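Local coordinates for protein 2-dehydropantoate 2-reductase, putative (Enterococcus faecalis, PDB 2EW2) that probably catalyses the NADPH-dependent reduction of 2-dehydropantoate (ketopantoate) to (R)-pantoate, a step on the route to pantothenate, at residues M4-A9 and V75-A80; P96-K101 and K119-E124; E124-G129 and E154-S159. One frame throughout, in Å; residues are numbered along the deposited sequence. Where two conformers were deposited one is given.

Contact 1. Residues M4-A9 and V75-A80; sequences MKIAIA and VDLIIA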
HETATM    1  N   MSE B   4     -28.748   4.115 -39.558  1.00 33.79           N
HETATM    2  CA  MSE B   4     -27.925   3.176 -38.849  1.00 31.75           C
HETATM    3  C   MSE B   4     -28.807   2.310 -37.953  1.00 28.99           C
HETATM    4  O   MSE B   4     -29.822   2.785 -37.438  1.00 28.18           O
HETATM    5  CB  MSE B   4     -26.910   3.957 -38.041  1.00 31.69           C
HETATM    6  CG  MSE B   4     -25.700   3.197 -37.658  1.00 32.25           C
HETATM    7 SE   MSE B   4     -24.444   4.444 -36.910  0.85 35.36          SE
HETATM    8  CE  MSE B   4     -23.396   4.882 -38.525  1.00 32.68           C
ATOM      9  N   LYS B   5     -28.451   1.033 -37.819  1.00 26.38           N
ATOM     10  CA  LYS B   5     -29.074   0.163 -36.825  1.00 25.10           C
ATOM     11  C   LYS B   5     -28.261   0.297 -35.534  1.00 23.08           C
ATOM     12  O   LYS B   5     -27.075  -0.038 -35.507  1.00 22.36           O
ATOM     13  CB  LYS B   5     -29.117  -1.299 -37.280  1.00 24.71           C
ATOM     14  CG  LYS B   5     -29.883  -1.548 -38.583  1.00 27.54           C
ATOM     15  CD  LYS B   5     -29.993  -3.051 -38.882  1.00 27.12           C
ATOM     16  CE  LYS B   5     -30.617  -3.282 -40.251  1.00 33.47           C
ATOM     17  NZ  LYS B   5     -29.551  -3.312 -41.315  1.00 37.33           N
ATOM     18  N   ILE B   6     -28.900   0.796 -34.483  1.00 21.78           N
ATOM     19  CA  ILE B   6     -28.207   1.114 -33.212  1.00 20.95           C
ATOM     20  C   ILE B   6     -28.873   0.448 -32.022  1.00 21.26           C
ATOM     21  O   ILE B   6     -30.088   0.586 -31.831  1.00 22.31           O
ATOM     22  CB  ILE B   6     -28.138   2.652 -32.968  1.00 20.97           C
ATOM     23  CG1 ILE B   6     -27.605   3.366 -34.215  1.00 19.45           C
ATOM     24  CG2 ILE B   6     -27.289   2.996 -31.686  1.00 20.83           C
ATOM     25  CD1 ILE B   6     -27.710   4.898 -34.189  1.00 20.60           C
ATOM     26  N   ALA B   7     -28.075  -0.272 -31.231  1.00 19.89           N
ATOM     27  CA  ALA B   7     -28.522  -0.853 -29.980  1.00 19.78           C
ATOM     28  C   ALA B   7     -27.971   0.000 -28.834  1.00 19.48           C
ATOM     29  O   ALA B   7     -26.817   0.464 -28.881  1.00 18.52           O
ATOM     30  CB  ALA B   7     -28.058  -2.273 -29.848  1.00 19.31           C
ATOM     31  N   ILE B   8     -28.837   0.265 -27.856  1.00 19.48           N
ATOM     32  CA  ILE B   8     -28.461   1.018 -26.663  1.00 19.68           C
ATOM     33  C   ILE B   8     -28.316   0.024 -25.525  1.00 19.56           C
ATOM     34  O   ILE B   8     -29.307  -0.522 -25.059  1.00 19.52           O
ATOM     35  CB  ILE B   8     -29.533   2.094 -26.274  1.00 19.79           C
ATOM     36  CG1 ILE B   8     -29.897   2.993 -27.459  1.00 20.39           C
ATOM     37  CG2 ILE B   8     -29.057   2.920 -25.070  1.00 20.03           C
ATOM     38  CD1 ILE B   8     -28.804   3.919 -27.926  1.00 23.86           C
ATOM     39  N   ALA B   9     -27.082  -0.217 -25.087  1.00 19.63           N
ATOM     40  CA  ALA B   9     -26.825  -1.198 -24.027  1.00 20.22           C
ATOM     41  C   ALA B   9     -26.817  -0.485 -22.674  1.00 20.41           C
ATOM     42  O   ALA B   9     -25.812   0.120 -22.261  1.00 20.66           O
ATOM     43  CB  ALA B   9     -25.488  -1.951 -24.285  1.00 19.72           C
ATOM     44  N   VAL B  75     -26.656  -5.302 -35.585  1.00 23.06           N
ATOM     45  CA  VAL B  75     -26.637  -3.840 -35.628  1.00 21.63           C
ATOM     46  C   VAL B  75     -25.282  -3.293 -36.068  1.00 21.12           C
ATOM     47  O   VAL B  75     -24.259  -3.990 -36.005  1.00 20.37           O
ATOM     48  CB  VAL B  75     -27.050  -3.220 -34.264  1.00 22.23           C
ATOM     49  CG1 VAL B  75     -28.476  -3.627 -33.894  1.00 21.67           C
ATOM     50  CG2 VAL B  75     -26.071  -3.630 -33.156  1.00 21.45           C
ATOM     51  N   ASP B  76     -25.290  -2.042 -36.511  1.00 19.92           N
ATOM     52  CA  ASP B  76     -24.079  -1.351 -36.921  1.00 20.05           C
ATOM     53  C   ASP B  76     -23.313  -0.783 -35.720  1.00 19.24           C
ATOM     54  O   ASP B  76     -22.088  -0.697 -35.742  1.00 19.33           O
ATOM     55  CB  ASP B  76     -24.442  -0.211 -37.880  1.00 20.10           C
ATOM     56  CG  ASP B  76     -25.319  -0.682 -39.055  1.00 23.52           C
ATOM     57  OD1 ASP B  76     -24.881  -1.605 -39.769  1.00 26.22           O
ATOM     58  OD2 ASP B  76     -26.429  -0.142 -39.259  1.00 23.73           O
ATOM     59  N   LEU B  77     -24.046  -0.347 -34.695  1.00 18.98           N
ATOM     60  CA  LEU B  77     -23.450   0.390 -33.569  1.00 18.92           C
ATOM     61  C   LEU B  77     -24.105  -0.033 -32.286  1.00 18.90           C
ATOM     62  O   LEU B  77     -25.325  -0.136 -32.216  1.00 19.10           O
ATOM     63  CB  LEU B  77     -23.607   1.912 -33.730  1.00 18.88           C
ATOM     64  CG  LEU B  77     -23.100   2.839 -32.603  1.00 18.73           C
ATOM     65  CD1 LEU B  77     -21.569   2.761 -32.473  1.00 16.61           C
ATOM     66  CD2 LEU B  77     -23.558   4.294 -32.814  1.00 18.20           C
ATOM     67  N   ILE B  78     -23.290  -0.274 -31.268  1.00 18.21           N
ATOM     68  CA  ILE B  78     -23.801  -0.443 -29.919  1.00 18.28           C
ATOM     69  C   ILE B  78     -23.252   0.717 -29.093  1.00 18.62           C
ATOM     70  O   ILE B  78     -22.057   1.021 -29.161  1.00 18.80           O
ATOM     71  CB  ILE B  78     -23.395  -1.803 -29.284  1.00 18.63           C
ATOM     72  CG1 ILE B  78     -23.931  -2.974 -30.119  1.00 18.17           C
ATOM     73  CG2 ILE B  78     -23.945  -1.932 -27.810  1.00 17.28           C
ATOM     74  CD1 ILE B  78     -23.284  -4.320 -29.748  1.00 17.76           C
ATOM     75  N   ILE B  79     -24.140   1.382 -28.360  1.00 18.64           N
ATOM     76  CA  ILE B  79     -23.739   2.426 -27.437  1.00 18.95           C
ATOM     77  C   ILE B  79     -23.774   1.842 -26.031  1.00 19.07           C
ATOM     78  O   ILE B  79     -24.827   1.439 -25.552  1.00 18.45           O
ATOM     79  CB  ILE B  79     -24.633   3.687 -27.512  1.00 19.10           C
ATOM     80  CG1 ILE B  79     -24.528   4.312 -28.906  1.00 19.44           C
ATOM     81  CG2 ILE B  79     -24.194   4.688 -26.405  1.00 17.72           C
ATOM     82  CD1 ILE B  79     -25.694   5.257 -29.296  1.00 18.88           C
ATOM     83  N   ALA B  80     -22.606   1.789 -25.396  1.00 19.45           N
ATOM     84  CA  ALA B  80     -22.456   1.185 -24.077  1.00 20.55           C
ATOM     85  C   ALA B  80     -22.635   2.218 -22.956  1.00 21.91           C
ATOM     86  O   ALA B  80     -21.854   3.161 -22.853  1.00 21.31           O
ATOM     87  CB  ALA B  80     -21.088   0.524 -23.966  1.00 19.94           C
TER

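Contact 2. Residues P96-K101 and K119-E124; sequences PMITEK and KYVPKE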
ATOM      1  N   PRO B  96     -25.161 -12.055 -29.927  1.00 21.89           N
ATOM      2  CA  PRO B  96     -25.913 -12.371 -31.160  1.00 23.16           C
ATOM      3  C   PRO B  96     -26.202 -11.166 -32.077  1.00 24.09           C
ATOM      4  O   PRO B  96     -26.484 -11.350 -33.267  1.00 23.21           O
ATOM      5  CB  PRO B  96     -27.228 -12.979 -30.634  1.00 22.85           C
ATOM      6  CG  PRO B  96     -26.878 -13.512 -29.282  1.00 23.01           C
ATOM      7  CD  PRO B  96     -25.856 -12.553 -28.727  1.00 21.90           C
HETATM    8  N   MSE B  97     -26.093  -9.945 -31.548  1.00 24.56           N
HETATM    9  CA  MSE B  97     -26.383  -8.753 -32.346  1.00 26.91           C
HETATM   10  C   MSE B  97     -25.136  -8.160 -32.975  1.00 24.61           C
HETATM   11  O   MSE B  97     -25.217  -7.187 -33.723  1.00 23.80           O
HETATM   12  CB  MSE B  97     -27.113  -7.693 -31.507  1.00 26.09           C
HETATM   13  CG  MSE B  97     -28.412  -8.206 -30.929  1.00 29.36           C
HETATM   14 SE   MSE B  97     -29.258  -6.845 -29.784  0.85 34.97          SE
HETATM   15  CE  MSE B  97     -30.163  -5.784 -31.170  1.00 33.22           C
ATOM     16  N   ILE B  98     -23.994  -8.770 -32.677  1.00 23.61           N
ATOM     17  CA  ILE B  98     -22.702  -8.281 -33.132  1.00 23.10           C
ATOM     18  C   ILE B  98     -22.221  -9.087 -34.343  1.00 23.08           C
ATOM     19  O   ILE B  98     -22.282 -10.315 -34.335  1.00 23.60           O
ATOM     20  CB  ILE B  98     -21.629  -8.364 -31.991  1.00 22.67           C
ATOM     21  CG1 ILE B  98     -22.062  -7.519 -30.788  1.00 22.93           C
ATOM     22  CG2 ILE B  98     -20.240  -7.925 -32.491  1.00 22.08           C
ATOM     23  CD1 ILE B  98     -21.245  -7.774 -29.494  1.00 23.02           C
ATOM     24  N   THR B  99     -21.772  -8.388 -35.380  1.00 23.09           N
ATOM     25  CA  THR B  99     -21.009  -9.007 -36.469  1.00 23.20           C
ATOM     26  C   THR B  99     -19.617  -8.386 -36.489  1.00 24.19           C
ATOM     27  O   THR B  99     -19.311  -7.482 -35.682  1.00 23.75           O
ATOM     28  CB  THR B  99     -21.662  -8.782 -37.855  1.00 22.97           C
ATOM     29  OG1 THR B  99     -21.432  -7.435 -38.302  1.00 21.81           O
ATOM     30  CG2 THR B  99     -23.158  -9.063 -37.825  1.00 23.01           C
ATOM     31  N   GLU B 100     -18.801  -8.834 -37.449  1.00 24.38           N
ATOM     32  CA  GLU B 100     -17.485  -8.273 -37.717  1.00 25.36           C
ATOM     33  C   GLU B 100     -17.548  -6.788 -38.036  1.00 24.94           C
ATOM     34  O   GLU B 100     -16.559  -6.093 -37.864  1.00 24.43           O
ATOM     35  CB  GLU B 100     -16.829  -9.002 -38.905  1.00 26.15           C
ATOM     36  CG  GLU B 100     -17.853  -9.474 -39.957  1.00 30.55           C
ATOM     37  CD  GLU B 100     -17.251  -9.711 -41.321  1.00 36.74           C
ATOM     38  OE1 GLU B 100     -16.061 -10.100 -41.398  1.00 37.66           O
ATOM     39  OE2 GLU B 100     -17.982  -9.497 -42.321  1.00 40.63           O
ATOM     40  N   LYS B 101     -18.694  -6.312 -38.525  1.00 24.88           N
ATOM     41  CA  LYS B 101     -18.855  -4.898 -38.891  1.00 25.68           C
ATOM     42  C   LYS B 101     -19.457  -4.024 -37.764  1.00 24.06           C
ATOM     43  O   LYS B 101     -19.645  -2.832 -37.948  1.00 24.35           O
ATOM     44  CB  LYS B 101     -19.680  -4.753 -40.189  1.00 26.14           C
ATOM     45  CG  LYS B 101     -19.056  -5.459 -41.432  1.00 28.49           C
ATOM     46  CD  LYS B 101     -19.908  -5.217 -42.695  1.00 29.38           C
ATOM     47  CE  LYS B 101     -19.230  -5.723 -44.003  1.00 33.80           C
ATOM     48  NZ  LYS B 101     -17.847  -5.160 -44.243  1.00 37.97           N
ATOM     49  N   LYS B 119     -13.422  -8.477 -26.068  1.00 27.96           N
ATOM     50  CA  LYS B 119     -13.799  -9.885 -26.030  1.00 28.06           C
ATOM     51  C   LYS B 119     -14.987 -10.184 -26.941  1.00 28.23           C
ATOM     52  O   LYS B 119     -15.170 -11.320 -27.372  1.00 27.96           O
ATOM     53  CB  LYS B 119     -14.149 -10.292 -24.601  1.00 28.68           C
ATOM     54  CG  LYS B 119     -12.992 -10.212 -23.620  1.00 29.68           C
ATOM     55  CD  LYS B 119     -13.228 -11.168 -22.462  1.00 33.33           C
ATOM     56  CE  LYS B 119     -14.167 -10.590 -21.450  1.00 33.78           C
ATOM     57  NZ  LYS B 119     -14.555 -11.626 -20.440  1.00 36.42           N
ATOM     58  N   TYR B 120     -15.792  -9.156 -27.225  1.00 27.58           N
ATOM     59  CA  TYR B 120     -17.089  -9.332 -27.860  1.00 27.97           C
ATOM     60  C   TYR B 120     -17.212  -8.591 -29.185  1.00 27.75           C
ATOM     61  O   TYR B 120     -17.972  -8.999 -30.056  1.00 27.86           O
ATOM     62  CB  TYR B 120     -18.201  -8.909 -26.889  1.00 27.40           C
ATOM     63  CG  TYR B 120     -18.096  -9.630 -25.566  1.00 28.89           C
ATOM     64  CD1 TYR B 120     -17.810  -8.941 -24.388  1.00 26.37           C
ATOM     65  CD2 TYR B 120     -18.222 -11.016 -25.502  1.00 28.14           C
ATOM     66  CE1 TYR B 120     -17.712  -9.613 -23.166  1.00 27.83           C
ATOM     67  CE2 TYR B 120     -18.092 -11.699 -24.298  1.00 28.37           C
ATOM     68  CZ  TYR B 120     -17.846 -10.989 -23.135  1.00 28.35           C
ATOM     69  OH  TYR B 120     -17.743 -11.667 -21.936  1.00 29.98           O
ATOM     70  N   VAL B 121     -16.455  -7.505 -29.316  1.00 27.91           N
ATOM     71  CA  VAL B 121     -16.469  -6.639 -30.486  1.00 28.32           C
ATOM     72  C   VAL B 121     -15.031  -6.592 -30.975  1.00 28.17           C
ATOM     73  O   VAL B 121     -14.110  -6.522 -30.152  1.00 28.00           O
ATOM     74  CB  VAL B 121     -16.955  -5.193 -30.118  1.00 28.36           C
ATOM     75  CG1 VAL B 121     -16.998  -4.288 -31.341  1.00 28.76           C
ATOM     76  CG2 VAL B 121     -18.344  -5.217 -29.433  1.00 28.63           C
ATOM     77  N   PRO B 122     -14.814  -6.624 -32.308  1.00 28.03           N
ATOM     78  CA  PRO B 122     -13.437  -6.541 -32.783  1.00 27.67           C
ATOM     79  C   PRO B 122     -12.741  -5.296 -32.221  1.00 27.60           C
ATOM     80  O   PRO B 122     -13.337  -4.220 -32.210  1.00 26.74           O
ATOM     81  CB  PRO B 122     -13.602  -6.399 -34.304  1.00 28.26           C
ATOM     82  CG  PRO B 122     -14.934  -7.009 -34.606  1.00 27.73           C
ATOM     83  CD  PRO B 122     -15.785  -6.714 -33.423  1.00 28.56           C
ATOM     84  N   LYS B 123     -11.493  -5.436 -31.770  0.50 27.47           N
ATOM     85  CA  LYS B 123     -10.760  -4.320 -31.133  0.50 27.37           C
ATOM     86  C   LYS B 123     -10.650  -3.083 -32.027  0.50 26.78           C
ATOM     87  O   LYS B 123     -10.609  -1.955 -31.532  0.50 26.67           O
ATOM     88  CB  LYS B 123      -9.367  -4.775 -30.651  0.50 27.78           C
ATOM     89  CG  LYS B 123      -8.613  -3.759 -29.767  0.50 28.18           C
ATOM     90  CD  LYS B 123      -7.188  -4.243 -29.393  0.50 28.23           C
ATOM     91  CE  LYS B 123      -6.601  -3.433 -28.220  0.50 28.06           C
ATOM     92  NZ  LYS B 123      -5.381  -4.054 -27.623  0.50 30.03           N
ATOM     93  N   GLU B 124     -10.640  -3.298 -33.344  1.00 26.17           N
ATOM     94  CA  GLU B 124     -10.526  -2.199 -34.318  1.00 24.96           C
ATOM     95  C   GLU B 124     -11.776  -1.316 -34.376  1.00 23.00           C
ATOM     96  O   GLU B 124     -11.735  -0.186 -34.900  1.00 22.01           O
ATOM     97  CB  GLU B 124     -10.267  -2.777 -35.725  1.00 25.51           C
ATOM     98  CG  GLU B 124      -8.944  -3.528 -35.888  1.00 29.88           C
ATOM     99  CD  GLU B 124      -9.021  -4.989 -35.485  1.00 33.80           C
ATOM    100  OE1 GLU B 124     -10.137  -5.509 -35.218  1.00 34.30           O
ATOM    101  OE2 GLU B 124      -7.945  -5.620 -35.441  1.00 37.07           O
TER

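Contact 3. Residues E124-G129 and E154-S159; sequences ENILVG and ENIDPS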
ATOM      1  N   GLU B 124     -10.640  -3.298 -33.344  1.00 26.17           N
ATOM      2  CA  GLU B 124     -10.526  -2.199 -34.318  1.00 24.96           C
ATOM      3  C   GLU B 124     -11.776  -1.316 -34.376  1.00 23.00           C
ATOM      4  O   GLU B 124     -11.735  -0.186 -34.900  1.00 22.01           O
ATOM      5  CB  GLU B 124     -10.267  -2.777 -35.725  1.00 25.51           C
ATOM      6  CG  GLU B 124      -8.944  -3.528 -35.888  1.00 29.88           C
ATOM      7  CD  GLU B 124      -9.021  -4.989 -35.485  1.00 33.80           C
ATOM      8  OE1 GLU B 124     -10.137  -5.509 -35.218  1.00 34.30           O
ATOM      9  OE2 GLU B 124      -7.945  -5.620 -35.441  1.00 37.07           O
ATOM     10  N   ASN B 125     -12.878  -1.851 -33.847  1.00 20.94           N
ATOM     11  CA  ASN B 125     -14.206  -1.245 -33.963  1.00 19.82           C
ATOM     12  C   ASN B 125     -14.665  -0.599 -32.666  1.00 18.85           C
ATOM     13  O   ASN B 125     -15.847  -0.358 -32.473  1.00 18.53           O
ATOM     14  CB  ASN B 125     -15.263  -2.307 -34.354  1.00 19.56           C
ATOM     15  CG  ASN B 125     -15.016  -2.949 -35.713  1.00 21.07           C
ATOM     16  OD1 ASN B 125     -14.022  -2.670 -36.385  1.00 20.90           O
ATOM     17  ND2 ASN B 125     -15.925  -3.852 -36.106  1.00 19.90           N
ATOM     18  N   ILE B 126     -13.738  -0.327 -31.760  1.00 18.65           N
ATOM     19  CA  ILE B 126     -14.114   0.281 -30.497  1.00 18.21           C
ATOM     20  C   ILE B 126     -13.860   1.787 -30.499  1.00 17.73           C
ATOM     21  O   ILE B 126     -12.738   2.246 -30.781  1.00 17.43           O
ATOM     22  CB  ILE B 126     -13.397  -0.404 -29.302  1.00 18.82           C
ATOM     23  CG1 ILE B 126     -13.747  -1.904 -29.275  1.00 17.52           C
ATOM     24  CG2 ILE B 126     -13.805   0.275 -27.965  1.00 18.36           C
ATOM     25  CD1 ILE B 126     -12.879  -2.685 -28.314  1.00 19.09           C
ATOM     26  N   LEU B 127     -14.910   2.534 -30.172  1.00 16.97           N
ATOM     27  CA  LEU B 127     -14.841   3.997 -30.022  1.00 17.45           C
ATOM     28  C   LEU B 127     -15.063   4.350 -28.563  1.00 17.65           C
ATOM     29  O   LEU B 127     -15.779   3.637 -27.841  1.00 18.28           O
ATOM     30  CB  LEU B 127     -15.942   4.684 -30.850  1.00 17.27           C
ATOM     31  CG  LEU B 127     -16.260   4.164 -32.262  1.00 17.23           C
ATOM     32  CD1 LEU B 127     -17.454   4.897 -32.899  1.00 16.28           C
ATOM     33  CD2 LEU B 127     -15.046   4.257 -33.137  1.00 16.62           C
ATOM     34  N   VAL B 128     -14.488   5.460 -28.124  1.00 17.26           N
ATOM     35  CA  VAL B 128     -14.727   5.906 -26.750  1.00 18.23           C
ATOM     36  C   VAL B 128     -15.291   7.317 -26.798  1.00 18.77           C
ATOM     37  O   VAL B 128     -14.916   8.104 -27.657  1.00 18.39           O
ATOM     38  CB  VAL B 128     -13.428   5.788 -25.891  1.00 18.29           C
ATOM     39  CG1 VAL B 128     -12.271   6.582 -26.500  1.00 18.52           C
ATOM     40  CG2 VAL B 128     -13.676   6.175 -24.459  1.00 20.60           C
ATOM     41  N   GLY B 129     -16.208   7.637 -25.902  1.00 19.00           N
ATOM     42  CA  GLY B 129     -16.678   9.009 -25.873  1.00 19.89           C
ATOM     43  C   GLY B 129     -17.051   9.516 -24.505  1.00 20.23           C
ATOM     44  O   GLY B 129     -17.081   8.760 -23.532  1.00 20.10           O
ATOM     45  N   GLU B 154     -13.911   9.341 -30.018  1.00 20.55           N
ATOM     46  CA  GLU B 154     -12.628   9.051 -30.637  1.00 21.33           C
ATOM     47  C   GLU B 154     -12.562   7.547 -30.870  1.00 20.66           C
ATOM     48  O   GLU B 154     -12.956   6.787 -30.008  1.00 19.84           O
ATOM     49  CB  GLU B 154     -11.479   9.486 -29.698  1.00 21.25           C
ATOM     50  CG  GLU B 154     -10.120   9.333 -30.333  1.00 22.64           C
ATOM     51  CD  GLU B 154      -8.941   9.786 -29.480  1.00 22.29           C
ATOM     52  OE1 GLU B 154      -9.087  10.139 -28.280  1.00 20.69           O
ATOM     53  OE2 GLU B 154      -7.826   9.783 -30.051  1.00 26.90           O
ATOM     54  N   ASN B 155     -12.099   7.129 -32.047  1.00 20.61           N
ATOM     55  CA  ASN B 155     -11.740   5.723 -32.301  1.00 20.64           C
ATOM     56  C   ASN B 155     -10.470   5.386 -31.543  1.00 20.49           C
ATOM     57  O   ASN B 155      -9.540   6.194 -31.496  1.00 20.35           O
ATOM     58  CB  ASN B 155     -11.492   5.460 -33.794  1.00 20.36           C
ATOM     59  CG  ASN B 155     -10.527   6.460 -34.409  1.00 21.33           C
ATOM     60  OD1 ASN B 155      -9.470   6.094 -34.932  1.00 23.44           O
ATOM     61  ND2 ASN B 155     -10.884   7.734 -34.339  1.00 18.08           N
ATOM     62  N   ILE B 156     -10.429   4.195 -30.962  1.00 20.31           N
ATOM     63  CA  ILE B 156      -9.242   3.751 -30.254  1.00 21.31           C
ATOM     64  C   ILE B 156      -8.178   3.245 -31.217  1.00 21.17           C
ATOM     65  O   ILE B 156      -6.990   3.465 -30.991  1.00 21.77           O
ATOM     66  CB  ILE B 156      -9.590   2.660 -29.213  1.00 21.21           C
ATOM     67  CG1 ILE B 156     -10.508   3.270 -28.142  1.00 21.08           C
ATOM     68  CG2 ILE B 156      -8.292   2.037 -28.625  1.00 23.11           C
ATOM     69  CD1 ILE B 156     -10.895   2.309 -27.025  1.00 22.85           C
ATOM     70  N   ASP B 157      -8.617   2.571 -32.279  1.00 20.74           N
ATOM     71  CA  ASP B 157      -7.737   1.967 -33.285  1.00 20.29           C
ATOM     72  C   ASP B 157      -7.738   2.850 -34.544  1.00 19.68           C
ATOM     73  O   ASP B 157      -8.791   3.324 -34.947  1.00 19.43           O
ATOM     74  CB  ASP B 157      -8.269   0.569 -33.627  1.00 20.00           C
ATOM     75  CG  ASP B 157      -7.341  -0.206 -34.535  1.00 22.04           C
ATOM     76  OD1 ASP B 157      -7.354   0.056 -35.761  1.00 21.33           O
ATOM     77  OD2 ASP B 157      -6.613  -1.092 -34.027  1.00 22.66           O
ATOM     78  N   PRO B 158      -6.567   3.062 -35.173  1.00 20.26           N
ATOM     79  CA  PRO B 158      -6.541   3.990 -36.322  1.00 20.43           C
ATOM     80  C   PRO B 158      -7.460   3.607 -37.484  1.00 20.25           C
ATOM     81  O   PRO B 158      -7.900   4.493 -38.223  1.00 20.59           O
ATOM     82  CB  PRO B 158      -5.063   3.994 -36.744  1.00 19.93           C
ATOM     83  CG  PRO B 158      -4.506   2.727 -36.195  1.00 20.86           C
ATOM     84  CD  PRO B 158      -5.220   2.522 -34.892  1.00 19.89           C
ATOM     85  N   SER B 159      -7.772   2.317 -37.619  1.00 20.54           N
ATOM     86  CA  SER B 159      -8.725   1.823 -38.637  1.00 20.99           C
ATOM     87  C   SER B 159     -10.166   2.220 -38.398  1.00 20.59           C
ATOM     88  O   SER B 159     -10.995   2.143 -39.325  1.00 19.46           O
ATOM     89  CB  SER B 159      -8.693   0.291 -38.709  1.00 21.09           C
ATOM     90  OG  SER B 159      -7.506  -0.120 -39.371  1.00 27.09           O
TER
HETATM   91  O   HOH W   1     -11.421   2.029 -33.188  1.00 18.98           O

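Contact 1. Residues M4-A9 and V75-A80
The carbonyl oxygen Lys-5 O is gripped by two consecutive backbone amides of segment 75-80: Asp-76 N donates a hydrogen bond to it at 2.9 Å and Leu-77 N at 3.2 Å. This fork opens a parallel pairing of strands 5-9 and 77-80, the centre of the Rossmann-type sheet, where the first strand lies between strands 28-32 and 77-80. The two strand axes diverge by only 21°, and beyond the fork the ladder is regular, with Leu-77 O, Ala-7 O and Ile-79 O each accepting one amide of the partner strand.

At the partly exposed end, Asp-76 returns a side-chain bond. Its CG stands beside its own backbone N (chi1 -52°), which turns the carboxylate back across the strand end, and OD2 accepts a hydrogen bond from Lys-5 N at 2.7 Å, nearly straight, on the anti side and 20° out of the carboxylate plane. The CG of Met-4, a selenomethionine, passes 3.6 Å from Asp-76 CB, and its selenium reaches on to the side chain of Leu-77.

The two faces of the sheet differ in bulk. Ile-6, Ile-8, Leu-77 and Ile-79 share one; Ile-79, and Met-4 just before the strand, meet helix 161-173. On the other, the small methyl of Ala-7 meets Val-75 CG2 and Ile-78 CG1, while Ile-78 and Ala-80 lie against helix 84-94. Ile-8 and Ile-79 run side by side in the same direction, their CD1 methyls 3.7 Å apart, and Ile-79 CD1 also touches Ile-6 CG2 at 3.7 Å.

Contact 2. Residues P96-K101 and K119-E124
Two connecting loops of the Rossmann-type domain meet here: residues 96-101 lead from helix 84-94 into strand 103-106, and residues 119-124 lead from helix 114-117 into strand 126-131. Ile-98 is the main side chain in their contact. Its CB is directed at the facing loop, and two of its branches end at one carbonyl: CG2 and CD1 each stand 3.5 Å from Tyr-120 O. The CG1 arm lies beside the backbone N of Ile-98 (chi1 -60°) and extends to CD1, which goes past the carbonyl to Val-121 CG2 at 3.9 Å. The side chains of Ile-98 and Val-121 cross at about a right angle, so the touch is made by methyl ends and not along their lengths. Tyr-120 adds its CB, 4.2 Å from Ile-98 CD1.

The ring of Tyr-120 leads away from this meeting. One of its faces is covered by Lys-119 CB, 3.8 Å above the ring centre, and its hydroxyl is hydrogen-bonded to Asp-88 of helix 84-94, the same carboxylate that forms a salt bridge with Lys-119.

Farther along, Pro-122 presents its ring to the backbone of the other loop, with CG 3.8 Å from Glu-100 O. That oxygen has a polar partner of its own in the side-chain amide of Asn-125. The turn around Glu-100 is held from within by Thr-99 OG1, which accepts from Lys-101 N at 3.0 Å, a bond that closes an ST turn. Between the two loops the contact itself is van der Waals packing near the surface, joining consecutive helix-to-strand loops at the N-terminal ends of strands 103-106 and 126-131, in an alpha/beta fold of the Rossmann type.

Contact 3. Residues E124-G129 and E154-S159
Glu-124 lays its CB and CG alongside the carboxylate of Asp-157, the two side chains pointing the same way, with CG 3.9 Å from both OD1 and OD2 of Asp-157. The carboxylate planes are turned 67° apart. Glu-124 is bent at chi2 (86°), and its charged end leads away from Asp-157; the proximity of like charges might still raise the proton affinity of either group slightly.

The overlap marks the end of an antiparallel pair in the Rossmann-type sheet, strand 126-131 against strand 151-155, where the parallel order of the preceding strands is reversed. Val-128 and Glu-154 are the hydrogen-bonded pair: Val-128 N donates to Glu-154 O at 2.8 Å, and Glu-154 N donates to Val-128 O. Leu-127 and Asn-155 form the non-hydrogen-bonded pair, and there Leu-127 CD2 lies against Asn-155 CA. One step on, Ile-156 N reaches Ile-126 O at 3.0 Å in the carbonyl plane.

Beyond that bond the direct ladder stops and one water links the backbones. It donates toward Glu-124 O and Ile-126 O, with more acceptors within range than it has protons; the water also accepts from Asp-157 N, 3.0 Å away. Asp-157 also closes an Asx turn, its OD1 receiving Ser-159 N.

Much of the apolar packing is made by Ile-156, which lies across Ile-126 and Val-128, while helix 184-195 packs on Val-128 and supplies Arg-185 N to the Glu-154 carboxylate. The CG1 branch of Ile-156 touches Val-128 CG1 at 4.1 Å, and its CD1 methyl meets Ile-126 CG2 at 3.7 Å.

Contacts 1 and 3 belong to the same mixed sheet, but contact 1 is a buried parallel pairing near its middle, whereas contact 3 is a partly buried antiparallel one farther along, whose last link is made through a water. Contact 2 sits at the surface and joins loops instead of strands, so side-chain packing takes the place of a backbone ladder. It also bridges the other two: Val-75 N lies 3.0 Å from Met-97 O, a probable hydrogen bond, and Ile-78 CD1 packs on Ile-98 CG1. Toward contact 3, Lys-123 O packs against Asp-157 CB, and Glu-124 is common to contacts 2 and 3.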